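Local coordinates for vanadium-dependent haloperoxidase (Zobellia galactanivorans, PDB 4CIT), which probably catalyses the vanadate-dependent oxidation of iodide by hydrogen peroxide, as a bacterial member of the vanadium haloperoxidase family, at residues A[65-76]-A[112-123]. Sequence-based numbering, arbitrary orientation.
Sequences IFAYPNVAAYEI and AVVAHMELSKRL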
ATOM      1  N   ILE A  65      -0.308  -1.732  -8.075  1.00 11.14           N
ATOM      2  CA  ILE A  65      -0.915  -0.602  -8.855  1.00 12.04           C
ATOM      3  C   ILE A  65      -0.327   0.762  -8.465  1.00 11.10           C
ATOM      4  O   ILE A  65      -0.082   1.585  -9.310  1.00 10.92           O
ATOM      5  CB  ILE A  65      -2.437  -0.631  -8.692  1.00 13.06           C
ATOM      6  CG1 ILE A  65      -2.973  -1.924  -9.364  1.00 15.68           C
ATOM      7  CG2 ILE A  65      -3.047   0.576  -9.404  1.00 13.43           C
ATOM      8  CD1 ILE A  65      -4.437  -2.190  -9.096  1.00 19.51           C
ATOM      9  N   PHE A  66      -0.050   0.997  -7.174  1.00 10.66           N
ATOM     10  CA  PHE A  66       0.580   2.228  -6.719  1.00 10.62           C
ATOM     11  C   PHE A  66       2.060   2.305  -7.070  1.00 10.28           C
ATOM     12  O   PHE A  66       2.515   3.359  -7.450  1.00 10.93           O
ATOM     13  CB  PHE A  66       0.434   2.393  -5.199  1.00 10.83           C
ATOM     14  CG  PHE A  66      -0.942   2.767  -4.785  1.00 11.02           C
ATOM     15  CD1 PHE A  66      -1.544   3.883  -5.284  1.00 12.17           C
ATOM     16  CD2 PHE A  66      -1.589   2.037  -3.817  1.00 11.59           C
ATOM     17  CE1 PHE A  66      -2.811   4.231  -4.869  1.00 11.46           C
ATOM     18  CE2 PHE A  66      -2.873   2.333  -3.425  1.00 12.24           C
ATOM     19  CZ  PHE A  66      -3.492   3.446  -3.959  1.00 11.84           C
ATOM     20  N   ALA A  67       2.794   1.198  -6.991  1.00  9.29           N
ATOM     21  CA  ALA A  67       4.232   1.257  -7.113  1.00  9.10           C
ATOM     22  C   ALA A  67       4.821   1.528  -8.478  1.00  9.00           C
ATOM     23  O   ALA A  67       5.661   2.413  -8.614  1.00 10.81           O
ATOM     24  CB  ALA A  67       4.870  -0.013  -6.586  1.00 10.15           C
ATOM     25  N   TYR A  68       4.381   0.784  -9.487  1.00  9.07           N
ATOM     26  CA  TYR A  68       4.955   0.898 -10.795  1.00  8.82           C
ATOM     27  C   TYR A  68       4.820   2.312 -11.439  1.00  9.45           C
ATOM     28  O   TYR A  68       5.781   2.821 -12.014  1.00  8.46           O
ATOM     29  CB  TYR A  68       4.435  -0.146 -11.765  1.00  9.29           C
ATOM     30  CG  TYR A  68       5.099  -1.484 -11.540  1.00  9.37           C
ATOM     31  CD1 TYR A  68       6.451  -1.707 -11.908  1.00  9.28           C
ATOM     32  CD2 TYR A  68       4.387  -2.517 -11.028  1.00 10.36           C
ATOM     33  CE1 TYR A  68       7.059  -2.965 -11.737  1.00 10.79           C
ATOM     34  CE2 TYR A  68       4.981  -3.772 -10.797  1.00 12.56           C
ATOM     35  CZ  TYR A  68       6.298  -4.004 -11.173  1.00 12.69           C
ATOM     36  OH  TYR A  68       6.844  -5.228 -10.999  1.00 13.44           O
ATOM     37  N   PRO A  69       3.651   2.929 -11.376  1.00  8.67           N
ATOM     38  CA  PRO A  69       3.544   4.247 -11.965  1.00  9.15           C
ATOM     39  C   PRO A  69       4.410   5.300 -11.240  1.00  8.74           C
ATOM     40  O   PRO A  69       4.984   6.179 -11.880  1.00  7.78           O
ATOM     41  CB  PRO A  69       2.075   4.551 -11.830  1.00  9.65           C
ATOM     42  CG  PRO A  69       1.399   3.190 -11.809  1.00 10.78           C
ATOM     43  CD  PRO A  69       2.318   2.448 -10.898  1.00  8.67           C
ATOM     44  N   ASN A  70       4.545   5.209  -9.924  1.00  8.23           N
ATOM     45  CA  ASN A  70       5.487   6.068  -9.250  1.00  8.74           C
ATOM     46  C   ASN A  70       6.896   5.844  -9.668  1.00  8.27           C
ATOM     47  O   ASN A  70       7.657   6.834  -9.859  1.00  8.86           O
ATOM     48  CB  ASN A  70       5.340   5.948  -7.720  1.00  9.18           C
ATOM     49  CG  ASN A  70       4.059   6.549  -7.238  1.00 11.36           C
ATOM     50  OD1 ASN A  70       3.590   7.613  -7.767  1.00 11.44           O
ATOM     51  ND2 ASN A  70       3.563   6.027  -6.111  1.00 11.20           N
ATOM     52  N   VAL A  71       7.349   4.588  -9.842  1.00  9.04           N
ATOM     53  CA  VAL A  71       8.715   4.335 -10.273  1.00  9.20           C
ATOM     54  C   VAL A  71       8.961   4.992 -11.608  1.00 10.30           C
ATOM     55  O   VAL A  71      10.057   5.583 -11.812  1.00  8.24           O
ATOM     56  CB  VAL A  71       9.052   2.794 -10.283  1.00  8.72           C
ATOM     57  CG1 VAL A  71      10.354   2.465 -10.953  1.00  8.98           C
ATOM     58  CG2 VAL A  71       9.046   2.269  -8.864  1.00  9.70           C
ATOM     59  N   ALA A  72       8.015   4.825 -12.561  1.00 10.20           N
ATOM     60  CA  ALA A  72       8.168   5.490 -13.859  1.00  9.65           C
ATOM     61  C   ALA A  72       8.363   7.018 -13.802  1.00  9.20           C
ATOM     62  O   ALA A  72       9.303   7.579 -14.393  1.00  9.18           O
ATOM     63  CB  ALA A  72       7.004   5.124 -14.811  1.00  9.64           C
ATOM     64  N   ALA A  73       7.496   7.679 -13.040  1.00  9.34           N
ATOM     65  CA  ALA A  73       7.647   9.111 -12.839  1.00  9.22           C
ATOM     66  C   ALA A  73       8.908   9.498 -12.144  1.00  9.20           C
ATOM     67  O   ALA A  73       9.621  10.447 -12.561  1.00  9.77           O
ATOM     68  CB  ALA A  73       6.481   9.586 -12.044  1.00  9.71           C
ATOM     69  N   TYR A  74       9.260   8.757 -11.093  1.00  8.75           N
ATOM     70  CA  TYR A  74      10.492   9.013 -10.365  1.00  9.74           C
ATOM     71  C   TYR A  74      11.689   8.869 -11.242  1.00  9.32           C
ATOM     72  O   TYR A  74      12.616   9.714 -11.244  1.00  8.18           O
ATOM     73  CB  TYR A  74      10.634   8.050  -9.136  1.00 10.15           C
ATOM     74  CG  TYR A  74      11.959   8.292  -8.430  1.00  9.10           C
ATOM     75  CD1 TYR A  74      12.097   9.357  -7.573  1.00 10.04           C
ATOM     76  CD2 TYR A  74      13.087   7.495  -8.743  1.00  9.28           C
ATOM     77  CE1 TYR A  74      13.320   9.710  -7.068  1.00  9.70           C
ATOM     78  CE2 TYR A  74      14.330   7.806  -8.194  1.00  8.68           C
ATOM     79  CZ  TYR A  74      14.391   8.850  -7.262  1.00  9.99           C
ATOM     80  OH  TYR A  74      15.606   9.163  -6.686  1.00 11.91           O
ATOM     81  N   GLU A  75      11.704   7.840 -12.102  1.00  9.04           N
ATOM     82  CA  GLU A  75      12.854   7.746 -13.014  1.00  9.40           C
ATOM     83  C   GLU A  75      13.061   8.979 -13.926  1.00  9.82           C
ATOM     84  O   GLU A  75      14.189   9.368 -14.263  1.00  8.83           O
ATOM     85  CB  GLU A  75      12.853   6.467 -13.848  1.00 10.02           C
ATOM     86  CG  GLU A  75      13.073   5.212 -13.019  1.00 11.05           C
ATOM     87  CD  GLU A  75      14.490   5.227 -12.360  1.00 14.11           C
ATOM     88  OE1 GLU A  75      15.568   5.194 -13.056  1.00 15.62           O
ATOM     89  OE2 GLU A  75      14.547   5.471 -11.166  1.00 13.38           O
ATOM     90  N   ILE A  76      12.005   9.522 -14.391  1.00  9.98           N
ATOM     91  CA  ILE A  76      12.043  10.799 -15.192  1.00 10.68           C
ATOM     92  C   ILE A  76      12.668  11.938 -14.426  1.00 12.87           C
ATOM     93  O   ILE A  76      13.624  12.623 -14.898  1.00 11.82           O
ATOM     94  CB  ILE A  76      10.701  11.128 -15.809  1.00 11.36           C
ATOM     95  CG1 ILE A  76      10.353  10.128 -16.904  1.00 12.20           C
ATOM     96  CG2 ILE A  76      10.763  12.570 -16.390  1.00 12.65           C
ATOM     97  CD1 ILE A  76       8.879  10.186 -17.332  1.00 12.83           C
ATOM     98  N   ALA A 112       6.560  13.104 -16.561  1.00  9.22           N
ATOM     99  CA  ALA A 112       6.413  12.203 -15.379  1.00  9.23           C
ATOM    100  C   ALA A 112       4.933  11.942 -15.108  1.00 10.15           C
ATOM    101  O   ALA A 112       4.586  10.787 -14.814  1.00  9.70           O
ATOM    102  CB  ALA A 112       7.104  12.796 -14.180  1.00  9.97           C
ATOM    103  N   VAL A 113       4.077  12.976 -15.131  1.00  9.36           N
ATOM    104  CA  VAL A 113       2.617  12.799 -14.942  1.00 10.38           C
ATOM    105  C   VAL A 113       2.013  11.933 -16.050  1.00 10.14           C
ATOM    106  O   VAL A 113       1.203  11.057 -15.792  1.00 10.18           O
ATOM    107  CB  VAL A 113       1.820  14.102 -14.729  1.00 11.13           C
ATOM    108  CG1 VAL A 113       0.364  13.741 -14.518  1.00 12.65           C
ATOM    109  CG2 VAL A 113       2.450  14.829 -13.517  1.00 13.90           C
ATOM    110  N   VAL A 114       2.457  12.121 -17.260  1.00  9.92           N
ATOM    111  CA  VAL A 114       1.963  11.347 -18.400  1.00  9.31           C
ATOM    112  C   VAL A 114       2.309   9.894 -18.199  1.00  9.39           C
ATOM    113  O   VAL A 114       1.474   9.012 -18.363  1.00 10.14           O
ATOM    114  CB  VAL A 114       2.620  11.874 -19.732  1.00  9.61           C
ATOM    115  CG1 VAL A 114       2.531  10.862 -20.855  1.00 10.55           C
ATOM    116  CG2 VAL A 114       1.911  13.129 -20.253  1.00  9.65           C
ATOM    117  N   ALA A 115       3.574   9.628 -17.825  1.00  8.16           N
ATOM    118  CA  ALA A 115       4.002   8.209 -17.525  1.00  8.54           C
ATOM    119  C   ALA A 115       3.139   7.565 -16.405  1.00  8.17           C
ATOM    120  O   ALA A 115       2.687   6.391 -16.527  1.00  9.67           O
ATOM    121  CB  ALA A 115       5.472   8.189 -17.209  1.00  8.86           C
ATOM    122  N   HIS A 116       2.942   8.330 -15.329  1.00  7.79           N
ATOM    123  CA  HIS A 116       2.181   7.855 -14.149  1.00  9.03           C
ATOM    124  C   HIS A 116       0.736   7.468 -14.599  1.00  9.82           C
ATOM    125  O   HIS A 116       0.241   6.382 -14.287  1.00  9.92           O
ATOM    126  CB  HIS A 116       2.172   8.901 -13.073  1.00  9.18           C
ATOM    127  CG  HIS A 116       1.620   8.422 -11.797  1.00  9.44           C
ATOM    128  ND1 HIS A 116       0.271   8.249 -11.592  1.00  9.79           N
ATOM    129  CD2 HIS A 116       2.240   8.026 -10.647  1.00  9.93           C
ATOM    130  CE1 HIS A 116       0.089   7.714 -10.385  1.00 11.02           C
ATOM    131  NE2 HIS A 116       1.265   7.605  -9.789  1.00 10.54           N
ATOM    132  N   MET A 117       0.071   8.377 -15.349  1.00  9.60           N
ATOM    133  CA  MET A 117      -1.279   8.098 -15.769  1.00  9.48           C
ATOM    134  C   MET A 117      -1.350   6.930 -16.707  1.00  9.66           C
ATOM    135  O   MET A 117      -2.252   6.111 -16.626  1.00 11.55           O
ATOM    136  CB  MET A 117      -1.930   9.336 -16.395  1.00  9.25           C
ATOM    137  CG  MET A 117      -2.098  10.469 -15.459  1.00  9.24           C
ATOM    138  SD  MET A 117      -3.095  11.933 -16.023  1.00  7.33           S
ATOM    139  CE  MET A 117      -1.998  12.494 -17.335  1.00  9.86           C
ATOM    140  N   GLU A 118      -0.412   6.853 -17.655  1.00 10.29           N
ATOM    141  CA  GLU A 118      -0.477   5.766 -18.624  1.00 10.84           C
ATOM    142  C   GLU A 118      -0.304   4.386 -17.945  1.00 11.08           C
ATOM    143  O   GLU A 118      -1.060   3.460 -18.183  1.00 10.53           O
ATOM    144  CB  GLU A 118       0.715   5.911 -19.645  1.00 10.30           C
ATOM    145  CG  GLU A 118       0.990   4.716 -20.543  1.00 11.23           C
ATOM    146  CD  GLU A 118      -0.138   4.288 -21.449  1.00 14.51           C
ATOM    147  OE1 GLU A 118      -1.092   5.026 -21.658  1.00 15.65           O
ATOM    148  OE2 GLU A 118      -0.158   3.082 -21.828  1.00 16.98           O
ATOM    149  N   LEU A 119       0.665   4.261 -17.010  1.00 10.30           N
ATOM    150  CA  LEU A 119       0.832   2.978 -16.316  1.00 10.66           C
ATOM    151  C   LEU A 119      -0.306   2.689 -15.365  1.00 10.19           C
ATOM    152  O   LEU A 119      -0.743   1.532 -15.280  1.00 10.90           O
ATOM    153  CB  LEU A 119       2.166   2.893 -15.588  1.00 10.58           C
ATOM    154  CG  LEU A 119       3.284   2.899 -16.596  1.00 11.94           C
ATOM    155  CD1 LEU A 119       4.531   2.827 -15.851  1.00 14.60           C
ATOM    156  CD2 LEU A 119       3.273   1.698 -17.518  1.00 15.55           C
ATOM    157  N   SER A 120      -0.800   3.714 -14.696  1.00  9.65           N
ATOM    158  CA  SER A 120      -1.961   3.549 -13.839  1.00 10.48           C
ATOM    159  C   SER A 120      -3.169   2.958 -14.661  1.00 11.25           C
ATOM    160  O   SER A 120      -3.804   2.023 -14.237  1.00 12.02           O
ATOM    161  CB  SER A 120      -2.362   4.805 -13.209  1.00 10.54           C
ATOM    162  OG  SER A 120      -1.418   5.228 -12.258  1.00 10.86           O
ATOM    163  N   LYS A 121      -3.406   3.507 -15.845  1.00 11.76           N
ATOM    164  CA  LYS A 121      -4.430   3.050 -16.779  1.00 12.25           C
ATOM    165  C   LYS A 121      -4.206   1.610 -17.125  1.00 12.32           C
ATOM    166  O   LYS A 121      -5.173   0.840 -17.119  1.00 11.62           O
ATOM    167  CB  LYS A 121      -4.421   3.885 -18.038  1.00 13.08           C
ATOM    168  CG  LYS A 121      -5.497   3.651 -19.072  1.00 15.99           C
ATOM    169  CD  LYS A 121      -4.979   4.052 -20.451  1.00 16.69           C
ATOM    170  CE  LYS A 121      -4.057   2.961 -20.989  1.00 17.99           C
ATOM    171  NZ  LYS A 121      -3.392   3.417 -22.260  1.00 22.78           N
ATOM    172  N   ARG A 122      -2.989   1.202 -17.438  1.00 12.68           N
ATOM    173  CA  ARG A 122      -2.733  -0.186 -17.748  1.00 14.01           C
ATOM    174  C   ARG A 122      -3.017  -1.156 -16.602  1.00 15.68           C
ATOM    175  O   ARG A 122      -3.365  -2.314 -16.884  1.00 16.31           O
ATOM    176  CB  ARG A 122      -1.318  -0.397 -18.205  1.00 14.41           C
ATOM    177  CG  ARG A 122      -0.943   0.315 -19.445  1.00 15.52           C
ATOM    178  CD  ARG A 122       0.417  -0.152 -19.922  1.00 17.29           C
ATOM    179  NE  ARG A 122       1.015   0.836 -20.791  1.00 16.35           N
ATOM    180  CZ  ARG A 122       2.197   0.639 -21.375  1.00 18.20           C
ATOM    181  NH1 ARG A 122       2.868  -0.517 -21.177  1.00 17.91           N
ATOM    182  NH2 ARG A 122       2.706   1.584 -22.157  1.00 17.05           N
ATOM    183  N   LEU A 123      -2.901  -0.690 -15.382  1.00 13.97           N
ATOM    184  CA  LEU A 123      -2.950  -1.565 -14.180  1.00 14.08           C
ATOM    185  C   LEU A 123      -4.364  -1.704 -13.578  1.00 15.68           C
ATOM    186  O   LEU A 123      -4.583  -2.546 -12.740  1.00 17.88           O
ATOM    187  CB  LEU A 123      -2.003  -0.999 -13.142  1.00 13.41           C
ATOM    188  CG  LEU A 123      -0.561  -1.236 -13.412  1.00 14.87           C
ATOM    189  CD1 LEU A 123       0.329  -0.246 -12.594  1.00 14.61           C
ATOM    190  CD2 LEU A 123      -0.266  -2.668 -13.070  1.00 15.76           C
TER
HETATM  191  O   HOH W   1      -0.961   4.334  -9.493  1.00 12.10           O
HETATM  192  O   HOH W   2       0.851   5.554  -7.741  1.00 11.01           O
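A chi1 of -171° swings the His116 imidazole away from its own backbone nitrogen, against Pro69 CB and beside the Asn70 amide, while a different torsion at Asn70, CG anti to the carbonyl carbon, sets that amide alongside the ring. The motif is a close antiparallel helix pair within the largely helical fold of the haloperoxidase: the segment axes approach to 7.9 Å and run 158° apart. Pro69 is its knob, seated among His116, Leu119, Ser120 and Leu123. Its CB lies 3.7 Å from the His116 ring centroid and 12° off the ring normal, which identifies a CH-pi contact over the face; Pro69 CG touches Leu123 CD1 at 3.7 Å. Helix 59-80 is kinked here, the nitrogen of Pro69 having no bond to the preceding turn. Further along, the side chains are small and the backbones close, with Ala73 CA and Ala112 CA 4.2 Å apart: Ala72 CB touches Leu119 CD1 at 3.5 Å, and Ala73 packs its methyl on that of Ala112. Beyond them Ile76 lays CD1 over Ala112 and Ala115. At the imidazole edge, Asn70 OD1 stands 3.1 Å from His116 NE2, the amide tilted against the ring. A water that donates to Phe66 O is hydrogen-bonded to NE2. Ser44 of helix 38-55 hydrogen-bonds His116 ND1, so both ring nitrogens are engaged and the rotation of the ring is probably fixed. A leucine in place of His116 would probably leave Ser44 and this water without their imidazole partner and Pro69 CB without its aromatic face. A second water donates to both Ile65 O and Ser120 OG, and that hydroxyl in turn donates to His116 O at 2.9 Å, from above the carbonyl plane, across from Ser120 N.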